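Local coordinates for putative immunoglobulin-blocking virulence protein (Mycoplasma mycoides subsp. capri, PDB 7ADK), which probably acts as a virulence factor that interferes with host immunoglobulins, at residues Y649-N661 against T694-Y707. Residues are numbered along the deposited sequence; the frame is centred on the assembly and turned at random.
Sequences YFEISSDELNEAN and TLLSDEGRRNLDKY
Asn703 of helix 698-709 donates from ND2 to two backbone carbonyls of 649-661, a worked example of a buried amide fastening a loop to a helix. The bond to Glu656 O, 2.8 Å from ND2, is nearly straight (172°) and lies in the amide plane; the second, from ND2 to Glu659 O at 2.9 Å, is more bent (136°). One helical turn earlier, at Gly700, which has no side chain, the backbones come within 3.9 Å, Gly700 CA to Leu657 CA, and Gly700 CA also makes a C-H...O contact with Glu656 O.

Among the buried residues, Tyr707 has CG anti to its carbonyl carbon (chi1 -70°), and its ring receives Phe650 CE2 over one face, 3.4 Å from Tyr707 CE1. Ile652 CD1 approaches the phenol end. Tyr707 OH is hydrogen-bonded to Lys618 O, while Glu659 OE2 accepts from Leu620 N, tying both side chains to the chain around 618-620.

Toward solvent the contact thins out to separate links. Leu657 CD1 rests 4.0 Å from Leu696 CD2, Ser654 OG donates to Thr694 O from above the carbonyl plane, and Asn661 ND2 reaches Glu699 OE1 at 2.8 Å, amide and carboxylate nearly perpendicular. Thr694 and Leu695 are exposed. The chemistry implies that the turn is held to the helix by two carbonyls sharing one buried amide, beside an aromatic contact, with single polar links nearer solvent.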
loop_
_atom_site.group_PDB
_atom_site.type_symbol
_atom_site.label_atom_id
_atom_site.label_comp_id
_atom_site.label_asym_id
_atom_site.label_seq_id
_atom_site.Cartn_x
_atom_site.Cartn_y
_atom_site.Cartn_z
ATOM N N TYR A 649 -12.269 21.338 13.734
ATOM C CA TYR A 649 -12.812 22.503 13.062
ATOM C C TYR A 649 -11.710 23.268 12.325
ATOM O O TYR A 649 -10.618 23.475 12.842
ATOM C CB TYR A 649 -13.567 23.380 14.073
ATOM C CG TYR A 649 -12.782 23.820 15.295
ATOM C CD1 TYR A 649 -12.789 23.037 16.462
ATOM C CD2 TYR A 649 -12.055 25.017 15.271
ATOM C CE1 TYR A 649 -12.065 23.452 17.593
ATOM C CE2 TYR A 649 -11.334 25.439 16.405
ATOM C CZ TYR A 649 -11.334 24.653 17.571
ATOM O OH TYR A 649 -10.646 25.063 18.667
ATOM N N PHE A 650 -11.980 23.722 11.109
ATOM C CA PHE A 650 -11.124 24.704 10.457
ATOM C C PHE A 650 -11.515 26.105 10.935
ATOM O O PHE A 650 -12.477 26.694 10.454
ATOM C CB PHE A 650 -11.203 24.533 8.936
ATOM C CG PHE A 650 -10.437 25.584 8.163
ATOM C CD1 PHE A 650 -9.053 25.727 8.354
ATOM C CD2 PHE A 650 -11.110 26.443 7.281
ATOM C CE1 PHE A 650 -8.353 26.731 7.671
ATOM C CE2 PHE A 650 -10.411 27.444 6.600
ATOM C CZ PHE A 650 -9.033 27.587 6.798
ATOM N N GLU A 651 -10.790 26.635 11.910
ATOM C CA GLU A 651 -10.988 27.986 12.421
ATOM C C GLU A 651 -10.478 29.010 11.410
ATOM O O GLU A 651 -9.333 28.938 10.955
ATOM C CB GLU A 651 -10.321 28.123 13.800
ATOM C CG GLU A 651 -10.811 29.305 14.644
ATOM C CD GLU A 651 -10.195 30.662 14.300
ATOM O OE1 GLU A 651 -9.090 30.728 13.722
ATOM O OE2 GLU A 651 -10.804 31.693 14.650
ATOM N N ILE A 652 -11.326 29.961 11.021
ATOM C CA ILE A 652 -10.946 31.068 10.144
ATOM C C ILE A 652 -11.641 32.365 10.580
ATOM O O ILE A 652 -12.826 32.368 10.895
ATOM C CB ILE A 652 -11.127 30.671 8.657
ATOM C CG1 ILE A 652 -10.575 31.743 7.704
ATOM C CG2 ILE A 652 -12.572 30.343 8.292
ATOM C CD1 ILE A 652 -10.229 31.219 6.318
ATOM N N SER A 653 -10.892 33.470 10.596
ATOM C CA SER A 653 -11.425 34.820 10.794
ATOM C C SER A 653 -12.376 35.214 9.647
ATOM O O SER A 653 -12.472 34.539 8.624
ATOM C CB SER A 653 -10.258 35.805 10.947
ATOM O OG SER A 653 -10.677 37.092 11.335
ATOM N N SER A 654 -12.999 36.386 9.692
ATOM C CA SER A 654 -13.665 36.975 8.523
ATOM C C SER A 654 -12.658 37.691 7.584
ATOM O O SER A 654 -12.855 38.834 7.187
ATOM C CB SER A 654 -14.838 37.841 8.993
ATOM O OG SER A 654 -15.840 37.904 8.010
ATOM N N ASP A 655 -11.553 37.033 7.218
ATOM C CA ASP A 655 -10.658 37.421 6.106
ATOM C C ASP A 655 -11.117 36.839 4.755
ATOM O O ASP A 655 -10.520 37.098 3.717
ATOM C CB ASP A 655 -9.193 37.013 6.375
ATOM C CG ASP A 655 -8.885 35.532 6.135
ATOM O OD1 ASP A 655 -9.771 34.709 6.408
ATOM O OD2 ASP A 655 -7.769 35.182 5.684
ATOM N N GLU A 656 -12.173 36.032 4.733
ATOM C CA GLU A 656 -12.653 35.349 3.535
ATOM C C GLU A 656 -13.130 36.307 2.451
ATOM O O GLU A 656 -13.142 35.935 1.291
ATOM C CB GLU A 656 -13.757 34.354 3.900
ATOM C CG GLU A 656 -13.247 33.274 4.851
ATOM C CD GLU A 656 -14.156 32.051 4.882
ATOM O OE1 GLU A 656 -15.199 32.095 5.562
ATOM O OE2 GLU A 656 -13.827 31.050 4.215
ATOM N N LEU A 657 -13.453 37.555 2.795
ATOM C CA LEU A 657 -13.726 38.638 1.844
ATOM C C LEU A 657 -12.508 38.945 0.953
ATOM O O LEU A 657 -12.653 39.434 -0.165
ATOM C CB LEU A 657 -14.097 39.911 2.620
ATOM C CG LEU A 657 -15.426 39.879 3.391
ATOM C CD1 LEU A 657 -15.351 39.164 4.734
ATOM C CD2 LEU A 657 -15.856 41.311 3.683
ATOM N N ASN A 658 -11.310 38.652 1.460
ATOM C CA ASN A 658 -10.013 38.982 0.888
ATOM C C ASN A 658 -9.002 37.812 0.940
ATOM O O ASN A 658 -7.796 38.031 0.881
ATOM C CB ASN A 658 -9.502 40.283 1.527
ATOM C CG ASN A 658 -9.291 40.184 3.023
ATOM O OD1 ASN A 658 -10.172 40.453 3.822
ATOM N ND2 ASN A 658 -8.111 39.836 3.442
ATOM N N GLU A 659 -9.460 36.558 0.989
ATOM C CA GLU A 659 -8.650 35.470 0.438
ATOM C C GLU A 659 -8.587 35.658 -1.089
ATOM O O GLU A 659 -9.619 35.850 -1.735
ATOM C CB GLU A 659 -9.192 34.076 0.798
ATOM C CG GLU A 659 -8.465 33.036 -0.079
ATOM C CD GLU A 659 -8.713 31.569 0.229
ATOM O OE1 GLU A 659 -9.826 31.209 0.649
ATOM O OE2 GLU A 659 -7.787 30.770 -0.017
ATOM N N ALA A 660 -7.395 35.556 -1.673
ATOM C CA ALA A 660 -7.241 35.660 -3.105
ATOM C C ALA A 660 -7.915 34.448 -3.795
ATOM O O ALA A 660 -7.614 33.287 -3.512
ATOM C CB ALA A 660 -5.771 35.885 -3.411
ATOM N N ASN A 661 -8.892 34.752 -4.650
ATOM C CA ASN A 661 -10.020 33.899 -5.033
ATOM C C ASN A 661 -9.794 32.986 -6.256
ATOM O O ASN A 661 -9.770 31.761 -6.137
ATOM C CB ASN A 661 -11.268 34.803 -5.193
ATOM C CG ASN A 661 -11.135 36.009 -6.123
ATOM O OD1 ASN A 661 -10.101 36.297 -6.709
ATOM N ND2 ASN A 661 -12.183 36.753 -6.315
ATOM N N THR A 694 -17.593 40.566 11.623
ATOM C CA THR A 694 -17.716 41.196 10.299
ATOM C C THR A 694 -18.488 40.329 9.295
ATOM O O THR A 694 -18.152 39.161 9.072
ATOM C CB THR A 694 -16.319 41.521 9.743
ATOM O OG1 THR A 694 -15.567 42.262 10.675
ATOM C CG2 THR A 694 -16.351 42.306 8.445
ATOM N N LEU A 695 -19.480 40.919 8.613
ATOM C CA LEU A 695 -20.303 40.253 7.597
ATOM C C LEU A 695 -19.498 39.889 6.335
ATOM O O LEU A 695 -18.610 40.630 5.923
ATOM C CB LEU A 695 -21.509 41.127 7.197
ATOM C CG LEU A 695 -22.507 41.480 8.320
ATOM C CD1 LEU A 695 -22.110 42.736 9.099
ATOM C CD2 LEU A 695 -23.891 41.735 7.723
ATOM N N LEU A 696 -19.832 38.777 5.676
ATOM C CA LEU A 696 -19.240 38.391 4.386
ATOM C C LEU A 696 -19.744 39.264 3.228
ATOM O O LEU A 696 -20.928 39.588 3.150
ATOM C CB LEU A 696 -19.522 36.915 4.064
ATOM C CG LEU A 696 -19.054 35.906 5.115
ATOM C CD1 LEU A 696 -19.505 34.527 4.661
ATOM C CD2 LEU A 696 -17.543 35.887 5.276
ATOM N N SER A 697 -18.846 39.574 2.297
ATOM C CA SER A 697 -19.163 40.159 0.990
ATOM C C SER A 697 -19.468 39.080 -0.059
ATOM O O SER A 697 -19.398 37.886 0.228
ATOM C CB SER A 697 -17.986 41.019 0.528
ATOM O OG SER A 697 -16.851 40.219 0.260
ATOM N N ASP A 698 -19.754 39.490 -1.295
ATOM C CA ASP A 698 -19.930 38.622 -2.462
ATOM C C ASP A 698 -18.729 37.677 -2.690
ATOM O O ASP A 698 -18.913 36.468 -2.784
ATOM C CB ASP A 698 -20.202 39.522 -3.672
ATOM C CG ASP A 698 -20.538 38.785 -4.969
ATOM O OD1 ASP A 698 -21.058 37.658 -4.930
ATOM O OD2 ASP A 698 -20.286 39.338 -6.044
ATOM N N GLU A 699 -17.478 38.158 -2.683
ATOM C CA GLU A 699 -16.307 37.263 -2.749
ATOM C C GLU A 699 -16.073 36.484 -1.451
ATOM O O GLU A 699 -15.535 35.382 -1.489
ATOM C CB GLU A 699 -15.048 38.017 -3.181
ATOM C CG GLU A 699 -15.113 38.487 -4.639
ATOM C CD GLU A 699 -15.466 37.376 -5.637
ATOM O OE1 GLU A 699 -14.847 36.291 -5.598
ATOM O OE2 GLU A 699 -16.345 37.586 -6.491
ATOM N N GLY A 700 -16.566 36.977 -0.315
ATOM C CA GLY A 700 -16.643 36.222 0.933
ATOM C C GLY A 700 -17.503 34.967 0.817
ATOM O O GLY A 700 -17.080 33.898 1.258
ATOM N N ARG A 701 -18.664 35.067 0.149
ATOM C CA ARG A 701 -19.509 33.915 -0.208
ATOM C C ARG A 701 -18.732 32.959 -1.119
ATOM O O ARG A 701 -18.577 31.785 -0.792
ATOM C CB ARG A 701 -20.808 34.356 -0.911
ATOM C CG ARG A 701 -21.751 35.293 -0.139
ATOM C CD ARG A 701 -22.514 34.626 1.012
ATOM N NE ARG A 701 -23.639 35.470 1.462
ATOM C CZ ARG A 701 -24.820 35.067 1.890
ATOM N NH1 ARG A 701 -25.761 35.924 2.108
ATOM N NH2 ARG A 701 -25.113 33.826 2.091
ATOM N N ARG A 702 -18.181 33.469 -2.229
ATOM C CA ARG A 702 -17.457 32.656 -3.223
ATOM C C ARG A 702 -16.261 31.921 -2.627
ATOM O O ARG A 702 -16.053 30.764 -2.962
ATOM C CB ARG A 702 -17.015 33.493 -4.430
ATOM C CG ARG A 702 -18.143 34.130 -5.235
ATOM C CD ARG A 702 -19.187 33.167 -5.734
ATOM N NE ARG A 702 -20.178 33.825 -6.573
ATOM C CZ ARG A 702 -21.437 34.062 -6.339
ATOM N NH1 ARG A 702 -22.110 34.720 -7.205
ATOM N NH2 ARG A 702 -22.043 33.670 -5.280
ATOM N N ASN A 703 -15.505 32.527 -1.714
ATOM C CA ASN A 703 -14.380 31.865 -1.044
ATOM C C ASN A 703 -14.806 30.767 -0.048
ATOM O O ASN A 703 -14.162 29.721 0.030
ATOM C CB ASN A 703 -13.490 32.932 -0.379
ATOM C CG ASN A 703 -12.587 33.651 -1.361
ATOM O OD1 ASN A 703 -12.152 33.105 -2.361
ATOM N ND2 ASN A 703 -12.237 34.877 -1.099
ATOM N N LEU A 704 -15.909 30.979 0.677
ATOM C CA LEU A 704 -16.445 29.979 1.598
ATOM C C LEU A 704 -16.872 28.713 0.851
ATOM O O LEU A 704 -16.604 27.616 1.338
ATOM C CB LEU A 704 -17.588 30.597 2.420
ATOM C CG LEU A 704 -18.237 29.657 3.448
ATOM C CD1 LEU A 704 -17.268 29.146 4.499
ATOM C CD2 LEU A 704 -19.343 30.414 4.166
ATOM N N ASP A 705 -17.456 28.845 -0.350
ATOM C CA ASP A 705 -17.842 27.697 -1.178
ATOM C C ASP A 705 -16.667 26.764 -1.480
ATOM O O ASP A 705 -16.784 25.547 -1.338
ATOM C CB ASP A 705 -18.460 28.157 -2.503
ATOM C CG ASP A 705 -19.747 28.970 -2.373
ATOM O OD1 ASP A 705 -20.299 29.099 -1.259
ATOM O OD2 ASP A 705 -20.247 29.432 -3.421
ATOM N N LYS A 706 -15.502 27.328 -1.802
ATOM C CA LYS A 706 -14.335 26.562 -2.248
ATOM C C LYS A 706 -13.782 25.637 -1.176
ATOM O O LYS A 706 -13.418 24.517 -1.507
ATOM C CB LYS A 706 -13.233 27.486 -2.777
ATOM C CG LYS A 706 -13.655 28.507 -3.839
ATOM C CD LYS A 706 -14.691 28.001 -4.853
ATOM C CE LYS A 706 -15.017 29.058 -5.905
ATOM N NZ LYS A 706 -13.896 29.302 -6.827
ATOM N N TYR A 707 -13.748 26.043 0.094
ATOM C CA TYR A 707 -13.329 25.147 1.176
ATOM C C TYR A 707 -14.257 23.939 1.360
ATOM O O TYR A 707 -13.789 22.899 1.794
ATOM C CB TYR A 707 -13.220 25.886 2.508
ATOM C CG TYR A 707 -12.094 26.882 2.655
ATOM C CD1 TYR A 707 -10.816 26.469 3.080
ATOM C CD2 TYR A 707 -12.354 28.242 2.452
ATOM C CE1 TYR A 707 -9.802 27.420 3.283
ATOM C CE2 TYR A 707 -11.345 29.192 2.667
ATOM C CZ TYR A 707 -10.072 28.787 3.080
ATOM O OH TYR A 707 -9.132 29.725 3.319
#